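Local atomic coordinates of 4-aminobutyrate transaminase (PDB entry 6WOP), a protein that probably catalyses the pyridoxal-phosphate-dependent transfer of the amino group of 4-aminobutyrate to 2-oxoglutarate, giving succinate semialdehyde and glutamate. Residues Ala98-Pro103 with Gly279-Ala284; Val120-Cys125 with Glu285-Pro290; Leu206-Gly211 with Phe253-Tyr258; Gly234-Ala239 with Lys261-Thr266. All coordinates share one frame; numbering follows the deposited sequence.

Contact 1 (Ala98-Pro103 with Gly279-Ala284); sequences APIAGP and GVVGRA
Ala98 packs on the side chain of Val281 and Ile100 on the backbone of Gly282 and Arg283, and this is the apolar centre of the contact. The methyl CB of Ala98 sits in the fork of the valine, 3.8 Å from both Val281 CG1 and Val281 CG2. Ile100 works through two branches. Its CD1 lies 3.7 Å from Gly282 CA, where the strand carries no side chain, while its CG2 reaches the next peptide, 3.6 Å from Arg283 N. The torsion explains the split: with chi1 at -67°, CG1 stands beside the backbone N and CG2 opposite it, which sets the CG1-CD1 branch at Gly282 CA and CG2 one step on, at the Gly282-Arg283 peptide.

Toward the edge the contact becomes polar. Arg283 CG joins the two parts, lying 3.8 Å from both Ala101 O and Ile100 CG2. That carbonyl accepts a bond from a water at 2.6 Å, and Arg283 NE makes only a weak bond to the same water; the guanidinium is held by two salt bridges, NH2 to Glu285 and NH1 to Asp263. At the far end Ala284 N donates to Pro103 O over 2.9 Å at 153°, just where the strand gives way to helix 284-287.

Ala98-Pro103 is the connection from helix 85-97 into strand 104-109, laid over strand 278-283. That strand lies between 104-109 and 264-267 and antiparallel to both, and Val281 also touches Ile94 of helix 85-97.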
loop_
_atom_site.group_PDB
_atom_site.type_symbol
_atom_site.label_atom_id
_atom_site.label_comp_id
_atom_site.label_asym_id
_atom_site.label_seq_id
_atom_site.Cartn_x
_atom_site.Cartn_y
_atom_site.Cartn_z
ATOM N N ALA A 98 -17.083 31.391 -2.741
ATOM C CA ALA A 98 -16.711 30.125 -3.396
ATOM C C ALA A 98 -17.934 29.483 -4.035
ATOM O O ALA A 98 -19.022 29.535 -3.471
ATOM C CB ALA A 98 -16.132 29.146 -2.379
ATOM N N PRO A 99 -17.779 28.842 -5.184
ATOM C CA PRO A 99 -18.948 28.196 -5.824
ATOM C C PRO A 99 -19.241 26.810 -5.236
ATOM O O PRO A 99 -18.904 25.773 -5.787
ATOM C CB PRO A 99 -18.530 28.115 -7.300
ATOM C CG PRO A 99 -17.020 28.172 -7.287
ATOM C CD PRO A 99 -16.625 29.025 -6.097
ATOM N N ILE A 100 -19.946 26.802 -4.116
ATOM C CA ILE A 100 -20.251 25.617 -3.312
ATOM C C ILE A 100 -21.766 25.597 -3.147
ATOM O O ILE A 100 -22.375 26.635 -2.877
ATOM C CB ILE A 100 -19.560 25.662 -1.922
ATOM C CG1 ILE A 100 -18.011 25.558 -2.047
ATOM C CG2 ILE A 100 -20.191 24.576 -0.931
ATOM C CD1 ILE A 100 -17.562 24.202 -2.711
ATOM N N ALA A 101 -22.364 24.431 -3.268
ATOM C CA ALA A 101 -23.811 24.307 -3.123
ATOM C C ALA A 101 -24.170 24.247 -1.639
ATOM O O ALA A 101 -23.753 23.319 -0.933
ATOM C CB ALA A 101 -24.312 23.061 -3.861
ATOM N N GLY A 102 -24.976 25.218 -1.175
ATOM C CA GLY A 102 -25.420 25.245 0.202
ATOM C C GLY A 102 -24.360 25.918 1.053
ATOM O O GLY A 102 -23.396 26.431 0.504
ATOM N N PRO A 103 -24.488 25.903 2.379
ATOM C CA PRO A 103 -23.520 26.616 3.225
ATOM C C PRO A 103 -22.125 26.017 3.086
ATOM O O PRO A 103 -21.962 24.797 3.057
ATOM C CB PRO A 103 -24.053 26.400 4.642
ATOM C CG PRO A 103 -25.364 25.764 4.477
ATOM C CD PRO A 103 -25.425 25.108 3.178
ATOM N N GLY A 279 -5.735 26.842 1.388
ATOM C CA GLY A 279 -6.982 26.558 2.082
ATOM C C GLY A 279 -7.832 25.553 1.332
ATOM O O GLY A 279 -7.571 25.235 0.179
ATOM N N VAL A 280 -8.890 25.111 2.001
ATOM C CA VAL A 280 -9.881 24.197 1.450
ATOM C C VAL A 280 -11.196 24.817 1.810
ATOM O O VAL A 280 -11.397 25.162 2.981
ATOM C CB VAL A 280 -9.820 22.780 2.051
ATOM C CG1 VAL A 280 -10.927 21.925 1.471
ATOM C CG2 VAL A 280 -8.475 22.127 1.744
ATOM N N VAL A 281 -12.084 24.971 0.816
ATOM C CA VAL A 281 -13.448 25.421 1.094
ATOM C C VAL A 281 -14.381 24.342 0.560
ATOM O O VAL A 281 -14.053 23.692 -0.438
ATOM C CB VAL A 281 -13.730 26.807 0.475
ATOM C CG1 VAL A 281 -13.479 26.830 -1.086
ATOM C CG2 VAL A 281 -15.150 27.316 0.861
ATOM N N GLY A 282 -15.523 24.130 1.219
ATOM C CA GLY A 282 -16.444 23.167 0.639
ATOM C C GLY A 282 -17.753 23.061 1.384
ATOM O O GLY A 282 -18.014 23.808 2.321
ATOM N N ARG A 283 -18.553 22.062 0.987
ATOM C CA ARG A 283 -19.860 21.905 1.616
ATOM C C ARG A 283 -19.669 21.718 3.109
ATOM O O ARG A 283 -18.805 20.961 3.537
ATOM C CB ARG A 283 -20.618 20.709 0.997
ATOM C CG ARG A 283 -20.884 20.835 -0.508
ATOM C CD ARG A 283 -21.320 19.439 -1.092
ATOM N NE ARG A 283 -22.265 18.839 -0.199
ATOM C CZ ARG A 283 -22.415 17.532 -0.040
ATOM N NH1 ARG A 283 -21.670 16.671 -0.758
ATOM N NH2 ARG A 283 -23.322 17.093 0.831
ATOM N N ALA A 284 -20.442 22.445 3.915
ATOM C CA ALA A 284 -20.231 22.396 5.376
ATOM C C ALA A 284 -20.218 20.964 5.926
ATOM O O ALA A 284 -19.415 20.630 6.808
ATOM C CB ALA A 284 -21.331 23.187 6.090
HETATM O O HOH W 1 -24.829 20.936 -0.730
#

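Contact 2 (Val120-Cys125 with Glu285-Pro290); sequences VKIARC and EVMDAP
Ile122 supplies most of the apolar contact, each branch meeting a different partner. CG2 touches Val286 CG1 at 3.7 Å, the two side chains crossing at about a right angle, and lies 3.4 Å from Val286 O. CD1 reaches Met287 SD at 3.9 Å; the methionine is bent at chi2 and chi3, which folds its sulfur back to the isoleucine although its CB points away from the helix 120-125. CG1 completes the set against Pro290 CG at 4.0 Å.

Cys125 differs in packing its sulfur on a peptide group as well as on side chains. SG stands anti to the backbone N (chi1 169°), which carries it over the face of the peptide group joining Ala289 to Pro290, 3.2 Å from Ala289 C. It also meets Ala289 CB at 3.4 Å.

Polar bonds run within the segments or outward. Ala289 N bonds to Val286 O, while Asp288 O and Ala289 O accept from Arg18 of the second subunit.

Helix 112-127 thus meets the short helix 284-287 and the turn after it at the subunit interface, on the Leu236 and Leu264 face of the central sheet of the large domain, as expected for a class-III (fold-type I) aminotransferase.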
loop_
_atom_site.group_PDB
_atom_site.type_symbol
_atom_site.label_atom_id
_atom_site.label_comp_id
_atom_site.label_asym_id
_atom_site.label_seq_id
_atom_site.Cartn_x
_atom_site.Cartn_y
_atom_site.Cartn_z
ATOM N N VAL A 120 -8.273 15.544 0.426
ATOM C CA VAL A 120 -8.363 14.080 0.339
ATOM C C VAL A 120 -8.689 13.472 1.710
ATOM O O VAL A 120 -9.506 12.528 1.810
ATOM C CB VAL A 120 -7.040 13.516 -0.238
ATOM C CG1 VAL A 120 -6.926 11.962 0.017
ATOM C CG2 VAL A 120 -6.946 13.842 -1.767
ATOM N N LYS A 121 -8.008 13.936 2.775
ATOM C CA LYS A 121 -8.341 13.503 4.127
ATOM C C LYS A 121 -9.820 13.714 4.441
ATOM O O LYS A 121 -10.493 12.838 5.016
ATOM C CB LYS A 121 -7.477 14.253 5.140
ATOM C CG LYS A 121 -6.011 13.865 4.988
ATOM C CD LYS A 121 -4.978 14.664 5.822
ATOM C CE LYS A 121 -5.361 15.016 7.244
ATOM N NZ LYS A 121 -4.242 15.929 7.760
ATOM N N ILE A 122 -10.329 14.903 4.132
ATOM C CA ILE A 122 -11.737 15.230 4.397
ATOM C C ILE A 122 -12.663 14.312 3.591
ATOM O O ILE A 122 -13.655 13.764 4.106
ATOM C CB ILE A 122 -11.935 16.716 4.042
ATOM C CG1 ILE A 122 -11.247 17.620 5.092
ATOM C CG2 ILE A 122 -13.472 17.108 3.855
ATOM C CD1 ILE A 122 -11.146 19.079 4.508
ATOM N N ALA A 123 -12.360 14.129 2.320
ATOM C CA ALA A 123 -13.193 13.262 1.476
ATOM C C ALA A 123 -13.162 11.818 1.953
ATOM O O ALA A 123 -14.193 11.137 1.948
ATOM C CB ALA A 123 -12.709 13.327 0.035
ATOM N N ARG A 124 -11.982 11.319 2.314
ATOM C CA ARG A 124 -11.898 9.962 2.842
ATOM C C ARG A 124 -12.739 9.853 4.095
ATOM O O ARG A 124 -13.483 8.897 4.265
ATOM C CB ARG A 124 -10.474 9.589 3.176
ATOM C CG ARG A 124 -9.609 9.152 1.979
ATOM C CD ARG A 124 -8.500 8.274 2.523
ATOM N NE ARG A 124 -7.568 7.696 1.535
ATOM C CZ ARG A 124 -6.562 6.899 1.925
ATOM N NH1 ARG A 124 -6.417 6.621 3.218
ATOM N NH2 ARG A 124 -5.707 6.394 1.042
ATOM N N CYS A 125 -12.655 10.843 4.974
ATOM C CA CYS A 125 -13.388 10.809 6.228
ATOM C C CYS A 125 -14.893 10.812 5.946
ATOM O O CYS A 125 -15.634 10.002 6.498
ATOM C CB CYS A 125 -12.961 12.002 7.128
ATOM S SG CYS A 125 -14.069 12.183 8.580
ATOM N N GLU A 285 -21.180 20.130 5.502
ATOM C CA GLU A 285 -21.304 18.818 6.135
ATOM C C GLU A 285 -20.169 17.917 5.696
ATOM O O GLU A 285 -19.757 17.025 6.459
ATOM C CB GLU A 285 -22.663 18.174 5.839
ATOM C CG GLU A 285 -22.859 17.765 4.391
ATOM C CD GLU A 285 -24.205 16.998 4.209
ATOM O OE1 GLU A 285 -24.382 16.243 3.219
ATOM O OE2 GLU A 285 -25.075 17.140 5.087
ATOM N N VAL A 286 -19.568 18.215 4.550
ATOM C CA VAL A 286 -18.369 17.464 4.139
ATOM C C VAL A 286 -17.155 17.920 4.943
ATOM O O VAL A 286 -16.423 17.107 5.511
ATOM C CB VAL A 286 -18.142 17.628 2.617
ATOM C CG1 VAL A 286 -16.775 17.016 2.163
ATOM C CG2 VAL A 286 -19.322 17.061 1.868
ATOM N N MET A 287 -16.963 19.245 5.042
ATOM C CA MET A 287 -15.855 19.796 5.817
ATOM C C MET A 287 -15.908 19.398 7.290
ATOM O O MET A 287 -14.855 19.253 7.918
ATOM C CB MET A 287 -15.847 21.335 5.717
ATOM C CG MET A 287 -15.677 21.848 4.275
ATOM S SD MET A 287 -13.988 21.594 3.661
ATOM C CE MET A 287 -13.054 22.742 4.760
ATOM N N ASP A 288 -17.098 19.246 7.865
ATOM C CA ASP A 288 -17.229 18.901 9.274
ATOM C C ASP A 288 -17.009 17.411 9.553
ATOM O O ASP A 288 -17.204 16.988 10.697
ATOM C CB ASP A 288 -18.625 19.271 9.812
ATOM C CG ASP A 288 -18.665 20.696 10.318
ATOM O OD1 ASP A 288 -17.597 21.203 10.731
ATOM O OD2 ASP A 288 -19.751 21.310 10.278
ATOM N N ALA A 289 -16.647 16.622 8.546
ATOM C CA ALA A 289 -16.557 15.188 8.792
ATOM C C ALA A 289 -15.440 14.869 9.761
ATOM O O ALA A 289 -15.699 14.113 10.726
ATOM C CB ALA A 289 -16.413 14.427 7.463
ATOM N N PRO A 290 -14.190 15.322 9.570
ATOM C CA PRO A 290 -13.137 14.946 10.533
ATOM C C PRO A 290 -13.461 15.427 11.937
ATOM O O PRO A 290 -14.066 16.489 12.121
ATOM C CB PRO A 290 -11.881 15.638 10.002
ATOM C CG PRO A 290 -12.108 15.744 8.477
ATOM C CD PRO A 290 -13.630 16.051 8.404
#

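Contact 3 (Leu206-Gly211 with Phe253-Tyr258); sequences LEPVQG and FAMNHY
Tyr258 turns its hydroxyl loosely toward the backbone of Pro208, OH lying 4.4 Å from Pro208 O, and the hydroxyl bonds instead to Val218 O. The phenol ring has Met255 O in plane at its edge. The ring of Phe253 likewise has Asn256 OD1 at its edge, and that of His257 has Ala254 CA there, so these edge neighbours all come from the same short 3-10 segment.

The closer meeting is made by the pyrrolidine ring of Pro208. Ala254 CB approaches its CB atom at 3.9 Å, and Met255 SD comes to Pro208 CG at 3.7 Å, with the two side chains crossing at about a right angle. Met255 has CG beside its backbone N and bends again at chi2 (-57°), which brings CG and SD against the proline. Val209 CG2 adds a more distant touch on Ala254 CB, 4.3 Å away.

Polar groups are satisfied within their own segment or by residues outside both. Asn256 OD1 accepts from Phe253 N at 3.1 Å, the donor tilted 23° from the carbonyl plane. Gly211 N reaches Glu207 OE2 over 2.8 Å, from above the carboxylate plane. The carboxylate of Glu241 takes the N-H groups of both Ala254 and Met255, consistent with holding the start of the 3-10 turn.

The joint lies at the C-terminal end of strand 201-206 in the large-domain sheet, where the chain meets the connection leading to strand 264-267. Chemically the contact is apolar and non-directional: buried surfaces meet without a directional bond between them.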
loop_
_atom_site.group_PDB
_atom_site.type_symbol
_atom_site.label_atom_id
_atom_site.label_comp_id
_atom_site.label_asym_id
_atom_site.label_seq_id
_atom_site.Cartn_x
_atom_site.Cartn_y
_atom_site.Cartn_z
ATOM N N LEU A 206 -9.552 17.015 -9.879
ATOM C CA LEU A 206 -9.026 17.523 -11.135
ATOM C C LEU A 206 -8.829 19.032 -11.067
ATOM O O LEU A 206 -9.584 19.747 -10.404
ATOM C CB LEU A 206 -9.929 17.194 -12.316
ATOM C CG LEU A 206 -11.092 18.131 -12.540
ATOM C CD1 LEU A 206 -11.677 17.825 -13.902
ATOM C CD2 LEU A 206 -12.097 17.924 -11.483
ATOM N N GLU A 207 -7.868 19.490 -11.827
ATOM C CA GLU A 207 -7.702 20.931 -12.048
ATOM C C GLU A 207 -8.677 21.376 -13.124
ATOM O O GLU A 207 -8.628 20.831 -14.242
ATOM C CB GLU A 207 -6.267 21.197 -12.495
ATOM C CG GLU A 207 -5.192 20.887 -11.449
ATOM C CD GLU A 207 -3.855 20.645 -12.107
ATOM O OE1 GLU A 207 -3.557 19.443 -12.427
ATOM O OE2 GLU A 207 -3.131 21.664 -12.314
ATOM N N PRO A 208 -9.572 22.351 -12.857
ATOM C CA PRO A 208 -10.402 22.891 -13.956
ATOM C C PRO A 208 -9.560 23.435 -15.098
ATOM O O PRO A 208 -10.025 23.446 -16.239
ATOM C CB PRO A 208 -11.219 24.033 -13.319
ATOM C CG PRO A 208 -11.023 23.950 -11.844
ATOM C CD PRO A 208 -9.796 23.035 -11.557
ATOM N N VAL A 209 -8.334 23.899 -14.850
ATOM C CA VAL A 209 -7.381 24.213 -15.915
ATOM C C VAL A 209 -6.064 23.549 -15.502
ATOM O O VAL A 209 -5.413 24.015 -14.564
ATOM C CB VAL A 209 -7.166 25.738 -16.104
ATOM C CG1 VAL A 209 -6.306 25.931 -17.308
ATOM C CG2 VAL A 209 -8.514 26.538 -16.297
ATOM N N GLN A 210 -5.646 22.469 -16.169
ATOM C CA GLN A 210 -4.413 21.828 -15.679
ATOM C C GLN A 210 -3.264 22.811 -15.809
ATOM O O GLN A 210 -3.154 23.496 -16.818
ATOM C CB GLN A 210 -4.052 20.582 -16.479
ATOM C CG GLN A 210 -5.022 19.477 -16.281
ATOM C CD GLN A 210 -4.505 18.193 -16.899
ATOM O OE1 GLN A 210 -4.085 18.161 -18.113
ATOM N NE2 GLN A 210 -4.563 17.119 -16.118
ATOM N N GLY A 211 -2.423 22.873 -14.780
ATOM C CA GLY A 211 -1.398 23.919 -14.673
ATOM C C GLY A 211 -0.082 23.458 -15.288
ATOM O O GLY A 211 0.197 23.685 -16.465
ATOM N N PHE A 253 -12.713 32.146 -9.235
ATOM C CA PHE A 253 -12.351 30.728 -9.362
ATOM C C PHE A 253 -12.623 30.270 -10.792
ATOM O O PHE A 253 -13.630 30.660 -11.386
ATOM C CB PHE A 253 -13.196 29.856 -8.444
ATOM C CG PHE A 253 -12.876 30.065 -6.968
ATOM C CD1 PHE A 253 -11.804 29.427 -6.399
ATOM C CD2 PHE A 253 -13.633 30.933 -6.207
ATOM C CE1 PHE A 253 -11.477 29.658 -5.058
ATOM C CE2 PHE A 253 -13.317 31.155 -4.863
ATOM C CZ PHE A 253 -12.246 30.508 -4.302
ATOM N N ALA A 254 -11.764 29.413 -11.338
ATOM C CA ALA A 254 -12.090 28.867 -12.659
ATOM C C ALA A 254 -13.445 28.164 -12.636
ATOM O O ALA A 254 -14.171 28.179 -13.625
ATOM C CB ALA A 254 -11.001 27.886 -13.081
ATOM N N MET A 255 -13.806 27.551 -11.509
ATOM C CA MET A 255 -15.082 26.834 -11.428
ATOM C C MET A 255 -16.242 27.800 -11.567
ATOM O O MET A 255 -17.363 27.386 -11.883
ATOM C CB MET A 255 -15.168 26.096 -10.086
ATOM C CG MET A 255 -14.299 24.852 -9.951
ATOM S SD MET A 255 -14.668 23.636 -11.244
ATOM C CE MET A 255 -16.382 23.260 -10.819
ATOM N N ASN A 256 -15.992 29.115 -11.394
ATOM C CA ASN A 256 -17.083 30.070 -11.601
ATOM C C ASN A 256 -17.537 30.153 -13.034
ATOM O O ASN A 256 -18.605 30.714 -13.284
ATOM C CB ASN A 256 -16.696 31.483 -11.160
ATOM C CG ASN A 256 -16.730 31.632 -9.648
ATOM O OD1 ASN A 256 -15.787 32.121 -9.024
ATOM N ND2 ASN A 256 -17.878 31.303 -9.062
ATOM N N HIS A 257 -16.756 29.646 -13.977
ATOM C CA HIS A 257 -17.196 29.610 -15.375
ATOM C C HIS A 257 -18.178 28.484 -15.668
ATOM O O HIS A 257 -18.650 28.390 -16.807
ATOM C CB HIS A 257 -16.006 29.439 -16.317
ATOM C CG HIS A 257 -14.974 30.535 -16.205
ATOM N ND1 HIS A 257 -14.894 31.582 -17.104
ATOM C CD2 HIS A 257 -13.966 30.714 -15.318
ATOM C CE1 HIS A 257 -13.890 32.380 -16.750
ATOM N NE2 HIS A 257 -13.290 31.852 -15.687
ATOM N N TYR A 258 -18.477 27.626 -14.695
ATOM C CA TYR A 258 -19.198 26.388 -14.956
ATOM C C TYR A 258 -20.443 26.315 -14.089
ATOM O O TYR A 258 -20.471 26.838 -12.972
ATOM C CB TYR A 258 -18.296 25.179 -14.702
ATOM C CG TYR A 258 -17.057 25.168 -15.593
ATOM C CD1 TYR A 258 -17.066 24.529 -16.862
ATOM C CD2 TYR A 258 -15.888 25.754 -15.183
ATOM C CE1 TYR A 258 -15.935 24.525 -17.655
ATOM C CE2 TYR A 258 -14.766 25.732 -15.966
ATOM C CZ TYR A 258 -14.796 25.159 -17.201
ATOM O OH TYR A 258 -13.685 25.174 -17.981
#

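Contact 4 (Gly234-Ala239 with Lys261-Thr266); sequences GILLVA and KADLIT
Just ahead of the parallel pairing, Asp263 binds Leu237 twice. Leu237 N points almost straight at Asp263 OD2 (2.8 Å, 174°), which receives it on the anti lone pair, and Asp263 N returns a bond to Leu237 O, also 2.8 Å. With CG beside the backbone N (chi1 -62°), the aspartate turns its carboxylate to the same side as its own N-H, and both grip one residue. Leu264 N adds a weak bond to Leu237 O. Leu236 CD2 lies over the face of the carboxylate, 3.6 Å from Asp263 CG. Salt bridges from Arg227 to OD2 and Arg283 to OD1 probably help keep this buried aspartate ionised. Beyond this tight clasp regular pairing takes over: Ala239 N to Leu264 O, 2.9 Å, and Thr266 N to Ala239 O, 3.0 Å, with the strand axes 23° apart.

Side chains alternate between faces. Val238 CG2 meets Leu264 CD1 at 4.0 Å on one; on the other Ala239 CB faces Ile265 CG1 at 4.2 Å, and Ala262 CB from the preceding loop comes to 3.9 Å.

The loose side is at Lys261, exposed, with its CB turned away from the strand 236-239.

In the sheet, strand 236-240 lies between 201-206 and 264-267. Helices 112-127 and 284-287 cover the face of Leu236 and Leu264, whereas Met255 and Pro99 pack on that of Ala239 and Ile265.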
loop_
_atom_site.group_PDB
_atom_site.type_symbol
_atom_site.label_atom_id
_atom_site.label_comp_id
_atom_site.label_asym_id
_atom_site.label_seq_id
_atom_site.Cartn_x
_atom_site.Cartn_y
_atom_site.Cartn_z
ATOM N N GLY A 234 -21.972 8.424 -5.078
ATOM C CA GLY A 234 -21.619 8.945 -3.777
ATOM C C GLY A 234 -20.173 9.369 -3.668
ATOM O O GLY A 234 -19.655 9.460 -2.561
ATOM N N ILE A 235 -19.506 9.637 -4.789
ATOM C CA ILE A 235 -18.106 10.060 -4.788
ATOM C C ILE A 235 -18.068 11.593 -4.669
ATOM O O ILE A 235 -18.913 12.261 -5.272
ATOM C CB ILE A 235 -17.418 9.593 -6.085
ATOM C CG1 ILE A 235 -17.463 8.039 -6.208
ATOM C CG2 ILE A 235 -15.962 10.145 -6.162
ATOM C CD1 ILE A 235 -17.172 7.565 -7.579
ATOM N N LEU A 236 -17.065 12.163 -3.974
ATOM C CA LEU A 236 -16.911 13.624 -4.003
ATOM C C LEU A 236 -16.137 14.154 -5.208
ATOM O O LEU A 236 -15.152 13.569 -5.655
ATOM C CB LEU A 236 -16.190 14.132 -2.748
ATOM C CG LEU A 236 -17.031 13.807 -1.505
ATOM C CD1 LEU A 236 -16.180 14.068 -0.261
ATOM C CD2 LEU A 236 -18.402 14.594 -1.398
ATOM N N LEU A 237 -16.513 15.363 -5.669
ATOM C CA LEU A 237 -15.793 15.990 -6.767
ATOM C C LEU A 237 -14.947 17.108 -6.174
ATOM O O LEU A 237 -15.490 17.973 -5.496
ATOM C CB LEU A 237 -16.765 16.538 -7.800
ATOM C CG LEU A 237 -16.142 17.261 -9.022
ATOM C CD1 LEU A 237 -15.238 16.339 -9.790
ATOM C CD2 LEU A 237 -17.290 17.759 -9.985
ATOM N N VAL A 238 -13.633 17.079 -6.404
ATOM C CA VAL A 238 -12.722 18.086 -5.849
ATOM C C VAL A 238 -12.126 18.895 -6.991
ATOM O O VAL A 238 -11.507 18.323 -7.887
ATOM C CB VAL A 238 -11.596 17.430 -5.053
ATOM C CG1 VAL A 238 -10.663 18.536 -4.435
ATOM C CG2 VAL A 238 -12.222 16.537 -3.944
ATOM N N ALA A 239 -12.260 20.211 -6.952
ATOM C CA ALA A 239 -11.624 21.099 -7.926
ATOM C C ALA A 239 -10.331 21.611 -7.328
ATOM O O ALA A 239 -10.368 22.271 -6.298
ATOM C CB ALA A 239 -12.538 22.295 -8.238
ATOM N N LYS A 261 -20.979 22.282 -9.894
ATOM C CA LYS A 261 -20.277 22.642 -8.672
ATOM C C LYS A 261 -19.528 21.456 -8.065
ATOM O O LYS A 261 -20.044 20.332 -7.989
ATOM C CB LYS A 261 -21.256 23.176 -7.639
ATOM C CG LYS A 261 -21.776 24.578 -7.950
ATOM C CD LYS A 261 -22.639 25.043 -6.794
ATOM C CE LYS A 261 -23.797 25.874 -7.303
ATOM N NZ LYS A 261 -23.296 26.779 -8.354
ATOM N N ALA A 262 -18.330 21.735 -7.588
ATOM C CA ALA A 262 -17.514 20.779 -6.844
ATOM C C ALA A 262 -17.932 20.760 -5.377
ATOM O O ALA A 262 -18.494 21.736 -4.857
ATOM C CB ALA A 262 -16.042 21.199 -6.929
ATOM N N ASP A 263 -17.653 19.636 -4.697
ATOM C CA ASP A 263 -17.965 19.534 -3.288
ATOM C C ASP A 263 -16.908 20.207 -2.433
ATOM O O ASP A 263 -17.217 20.656 -1.322
ATOM C CB ASP A 263 -18.030 18.049 -2.872
ATOM C CG ASP A 263 -19.114 17.305 -3.608
ATOM O OD1 ASP A 263 -20.279 17.464 -3.191
ATOM O OD2 ASP A 263 -18.802 16.566 -4.593
ATOM N N LEU A 264 -15.651 20.172 -2.899
ATOM C CA LEU A 264 -14.472 20.733 -2.243
ATOM C C LEU A 264 -13.630 21.502 -3.257
ATOM O O LEU A 264 -13.487 21.075 -4.417
ATOM C CB LEU A 264 -13.596 19.625 -1.616
ATOM C CG LEU A 264 -14.295 18.788 -0.564
ATOM C CD1 LEU A 264 -13.598 17.450 -0.266
ATOM C CD2 LEU A 264 -14.291 19.629 0.773
ATOM N N ILE A 265 -13.037 22.627 -2.831
ATOM C CA ILE A 265 -12.145 23.391 -3.704
ATOM C C ILE A 265 -10.857 23.676 -2.952
ATOM O O ILE A 265 -10.902 24.130 -1.800
ATOM C CB ILE A 265 -12.796 24.700 -4.178
ATOM C CG1 ILE A 265 -14.060 24.407 -4.973
ATOM C CG2 ILE A 265 -11.811 25.492 -5.015
ATOM C CD1 ILE A 265 -14.882 25.662 -5.323
ATOM N N THR A 266 -9.702 23.476 -3.609
ATOM C CA THR A 266 -8.464 23.804 -2.925
ATOM C C THR A 266 -7.915 25.122 -3.460
ATOM O O THR A 266 -8.125 25.464 -4.630
ATOM C CB THR A 266 -7.414 22.700 -3.115
ATOM O OG1 THR A 266 -7.181 22.473 -4.509
ATOM C CG2 THR A 266 -7.894 21.395 -2.485
#

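Contacts 1, 2 and 4 cluster on one side of the chain's centre, their centres 9 to 12 Å apart; contact 3 lies closer to the middle, its centre 12 Å from that of contact 4 and about 21 Å from that of contact 2, which it does not touch. Contacts 1 and 4 share neighbouring strands 264-267 and 278-283 of the mixed seven-stranded sheet, joined by a probable backbone hydrogen bond from Ile265 N to Val281 O. Leu206 links contact 3 to the same sheet beside Val238. Along the chain, contacts 3 and 4 interleave inside the loops closed by contacts 1 and 2, which cross each other. Contacts 1 and 2 unite sequence 160 to 176 residues apart, contacts 3 and 4 nearer sequence, all within the large domain.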